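Local coordinates for hypothetical Thioesterase Protein SP_1851 (Streptococcus pneumoniae serotype 4, PDB 4XY5) that probably hydrolyses thioesters, as a PaaI-like member of the hotdog-fold thioesterase superfamily, at residues Val103-Ile108 with Lys118-Met123. The protein carries 1 engineered substitution. Residues are numbered along the deposited sequence; the frame is centred on the assembly and turned at random.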
ATOM      1  N   VAL A 103      -2.307  -8.373  11.025  1.00 14.05           N
ATOM      2  CA  VAL A 103      -2.761  -7.233  10.239  1.00 15.38           C
ATOM      3  C   VAL A 103      -3.675  -6.343  11.074  1.00 13.46           C
ATOM      4  O   VAL A 103      -4.691  -6.804  11.590  1.00 13.84           O
ATOM      5  CB  VAL A 103      -3.501  -7.675   8.969  1.00 15.80           C
ATOM      6  CG1 VAL A 103      -3.929  -6.445   8.166  1.00 14.42           C
ATOM      7  CG2 VAL A 103      -2.605  -8.593   8.136  1.00 18.22           C
ATOM      8  N   MET A 104      -3.296  -5.076  11.212  1.00 13.51           N
ATOM      9  CA  MET A 104      -4.050  -4.113  12.017  1.00 16.61           C
ATOM     10  C   MET A 104      -4.710  -3.082  11.122  1.00 13.67           C
ATOM     11  O   MET A 104      -4.048  -2.541  10.241  1.00 14.77           O
ATOM     12  CB  MET A 104      -3.144  -3.372  13.014  1.00 13.04           C
ATOM     13  CG  MET A 104      -2.011  -4.181  13.632  1.00 21.31           C
ATOM     14  SD  MET A 104      -2.650  -5.650  14.427  1.00 22.92           S
ATOM     15  CE  MET A 104      -1.312  -6.185  15.452  1.00 25.84           C
ATOM     16  N   ASP A 105      -5.986  -2.800  11.352  1.00  9.49           N
ATOM     17  CA  ASP A 105      -6.634  -1.643  10.732  1.00 13.31           C
ATOM     18  C   ASP A 105      -6.667  -0.500  11.740  1.00 15.39           C
ATOM     19  O   ASP A 105      -7.003  -0.709  12.909  1.00 13.04           O
ATOM     20  CB  ASP A 105      -8.058  -1.961  10.274  1.00 16.01           C
ATOM     21  CG  ASP A 105      -8.104  -2.679   8.928  1.00 21.09           C
ATOM     22  OD1 ASP A 105      -7.058  -2.801   8.242  1.00 17.68           O
ATOM     23  OD2 ASP A 105      -9.211  -3.106   8.551  1.00 22.87           O
ATOM     24  N   VAL A 106      -6.313   0.701  11.301  1.00 10.13           N
ATOM     25  CA  VAL A 106      -6.358   1.863  12.197  1.00 10.79           C
ATOM     26  C   VAL A 106      -7.078   2.996  11.496  1.00 14.37           C
ATOM     27  O   VAL A 106      -6.760   3.312  10.356  1.00 13.66           O
ATOM     28  CB  VAL A 106      -4.954   2.318  12.624  1.00 11.40           C
ATOM     29  CG1 VAL A 106      -5.049   3.512  13.593  1.00 10.69           C
ATOM     30  CG2 VAL A 106      -4.193   1.153  13.263  1.00 11.78           C
ATOM     31  N   ASP A 107      -8.053   3.596  12.178  1.00 12.75           N
ATOM     32  CA  ASP A 107      -8.902   4.619  11.565  1.00 15.77           C
ATOM     33  C   ASP A 107      -8.873   5.850  12.440  1.00 14.16           C
ATOM     34  O   ASP A 107      -8.956   5.723  13.648  1.00 14.71           O
ATOM     35  CB  ASP A 107     -10.343   4.115  11.410  1.00 18.75           C
ATOM     36  CG  ASP A 107     -10.434   2.829  10.585  1.00 27.70           C
ATOM     37  OD1 ASP A 107      -9.842   2.766   9.481  1.00 30.04           O
ATOM     38  OD2 ASP A 107     -11.081   1.871  11.054  1.00 35.28           O
ATOM     39  N   ILE A 108      -8.745   7.031  11.843  1.00 10.99           N
ATOM     40  CA  ILE A 108      -8.802   8.255  12.619  1.00 10.80           C
ATOM     41  C   ILE A 108     -10.014   9.092  12.228  1.00 12.69           C
ATOM     42  O   ILE A 108     -10.268   9.319  11.038  1.00 13.35           O
ATOM     43  CB  ILE A 108      -7.518   9.103  12.463  1.00 10.84           C
ATOM     44  CG1 ILE A 108      -6.300   8.307  12.952  1.00 12.57           C
ATOM     45  CG2 ILE A 108      -7.670  10.411  13.240  1.00 12.58           C
ATOM     46  CD1 ILE A 108      -4.975   9.162  13.023  1.00  9.86           C
ATOM     47  N   LYS A 118      -7.206   6.453   7.117  1.00 12.17           N
ATOM     48  CA  LYS A 118      -7.356   5.025   7.403  1.00 12.07           C
ATOM     49  C   LYS A 118      -6.062   4.343   7.004  1.00 12.13           C
ATOM     50  O   LYS A 118      -5.509   4.647   5.956  1.00 13.55           O
ATOM     51  CB  LYS A 118      -8.533   4.407   6.625  1.00 17.14           C
ATOM     52  CG  LYS A 118      -9.808   5.229   6.620  1.00 25.30           C
ATOM     53  CD  LYS A 118     -10.369   5.380   8.012  1.00 28.69           C
ATOM     54  CE  LYS A 118     -11.355   6.528   8.078  1.00 28.01           C
ATOM     55  NZ  LYS A 118     -11.589   6.977   9.463  1.00 26.63           N
ATOM     56  N   ALA A 119      -5.559   3.428   7.827  1.00 10.05           N
ATOM     57  CA  ALA A 119      -4.302   2.776   7.484  1.00 11.27           C
ATOM     58  C   ALA A 119      -4.368   1.303   7.810  1.00 12.69           C
ATOM     59  O   ALA A 119      -5.158   0.894   8.645  1.00 13.48           O
ATOM     60  CB  ALA A 119      -3.138   3.429   8.223  1.00  9.75           C
ATOM     61  N   THR A 120      -3.544   0.507   7.137  1.00  9.89           N
ATOM     62  CA  THR A 120      -3.471  -0.910   7.435  1.00 10.09           C
ATOM     63  C   THR A 120      -2.015  -1.256   7.642  1.00 12.60           C
ATOM     64  O   THR A 120      -1.161  -0.893   6.829  1.00 13.42           O
ATOM     65  CB  THR A 120      -4.085  -1.759   6.301  1.00 13.96           C
ATOM     66  OG1 THR A 120      -5.482  -1.466   6.221  1.00 14.15           O
ATOM     67  CG2 THR A 120      -3.901  -3.241   6.566  1.00 14.02           C
ATOM     68  N   PHE A 121      -1.736  -1.926   8.755  1.00 10.70           N
ATOM     69  CA  PHE A 121      -0.383  -2.297   9.127  1.00  9.50           C
ATOM     70  C   PHE A 121      -0.161  -3.795   9.096  1.00 12.88           C
ATOM     71  O   PHE A 121      -0.957  -4.541   9.647  1.00 13.54           O
ATOM     72  CB  PHE A 121      -0.085  -1.781  10.532  1.00 11.27           C
ATOM     73  CG  PHE A 121       0.054  -0.310  10.595  1.00 11.66           C
ATOM     74  CD1 PHE A 121       1.309   0.274  10.569  1.00 13.67           C
ATOM     75  CD2 PHE A 121      -1.064   0.498  10.668  1.00 14.66           C
ATOM     76  CE1 PHE A 121       1.443   1.651  10.625  1.00 10.94           C
ATOM     77  CE2 PHE A 121      -0.923   1.872  10.722  1.00 11.85           C
ATOM     78  CZ  PHE A 121       0.325   2.434  10.691  1.00 10.47           C
ATOM     79  N   THR A 122       0.928  -4.214   8.450  1.00 13.59           N
ATOM     80  CA  THR A 122       1.348  -5.602   8.450  1.00 12.06           C
ATOM     81  C   THR A 122       2.511  -5.736   9.409  1.00 16.21           C
ATOM     82  O   THR A 122       3.620  -5.291   9.118  1.00 14.68           O
ATOM     83  CB  THR A 122       1.757  -6.080   7.041  1.00 15.33           C
ATOM     84  OG1 THR A 122       0.651  -5.899   6.153  1.00 15.72           O
ATOM     85  CG2 THR A 122       2.120  -7.551   7.067  1.00 21.82           C
ATOM     86  N   MET A 123       2.241  -6.334  10.562  1.00 21.56           N
ATOM     87  CA  MET A 123       3.235  -6.437  11.621  1.00 21.70           C
ATOM     88  C   MET A 123       3.821  -7.841  11.672  1.00 22.45           C
ATOM     89  O   MET A 123       3.117  -8.821  11.467  1.00 25.03           O
ATOM     90  CB  MET A 123       2.618  -6.079  12.979  1.00 20.31           C
ATOM     91  CG  MET A 123       1.651  -4.894  12.969  1.00 25.30           C
ATOM     92  SD  MET A 123       2.412  -3.248  12.958  1.00 27.50           S
ATOM     93  CE  MET A 123       3.193  -3.185  14.581  1.00 22.37           C
TER
HETATM   94  O   HOH W   1      -8.128   0.829   8.027  1.00 20.92           O
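M104 and M123 meet at about a right angle, CG to CG at 3.8 Å, on the face of the sheet that packs against helix 47-64, the long helix a hotdog fold wraps in its sheet; both also touch S58 there. Beside them the F121 ring takes V106 CG2 obliquely at its CD2 (4.1 Å). Flexible thioethers, a flat ring and a compact valine suit this buried face, and small A119 lies against I76. Between the antiparallel strands, M104 and F121 exchange two nearly straight backbone bonds; V106 and A119 form the next hydrogen-bonded pair. On the other face, T120 serves two neighbours: with CG2 anti to the backbone N (chi1 -65°), its methyl packs on V103 CG1 and OG1 donates to D105 OD1 at 2.9 Å, from above the carboxylate plane. K118 is long enough to pass D107 and hydrogen-bond through NZ to I108 O (3.1 Å); D107 OD1, 4.6 Å from NZ, is too far for a salt bridge and instead takes a water shared with A119 O. D105 OD1 also accepts a salt bridge from K118 of a second subunit, so this face mixes methyl packing with charge where subunits meet, whereas the M104, V106 and F121 face is apolar.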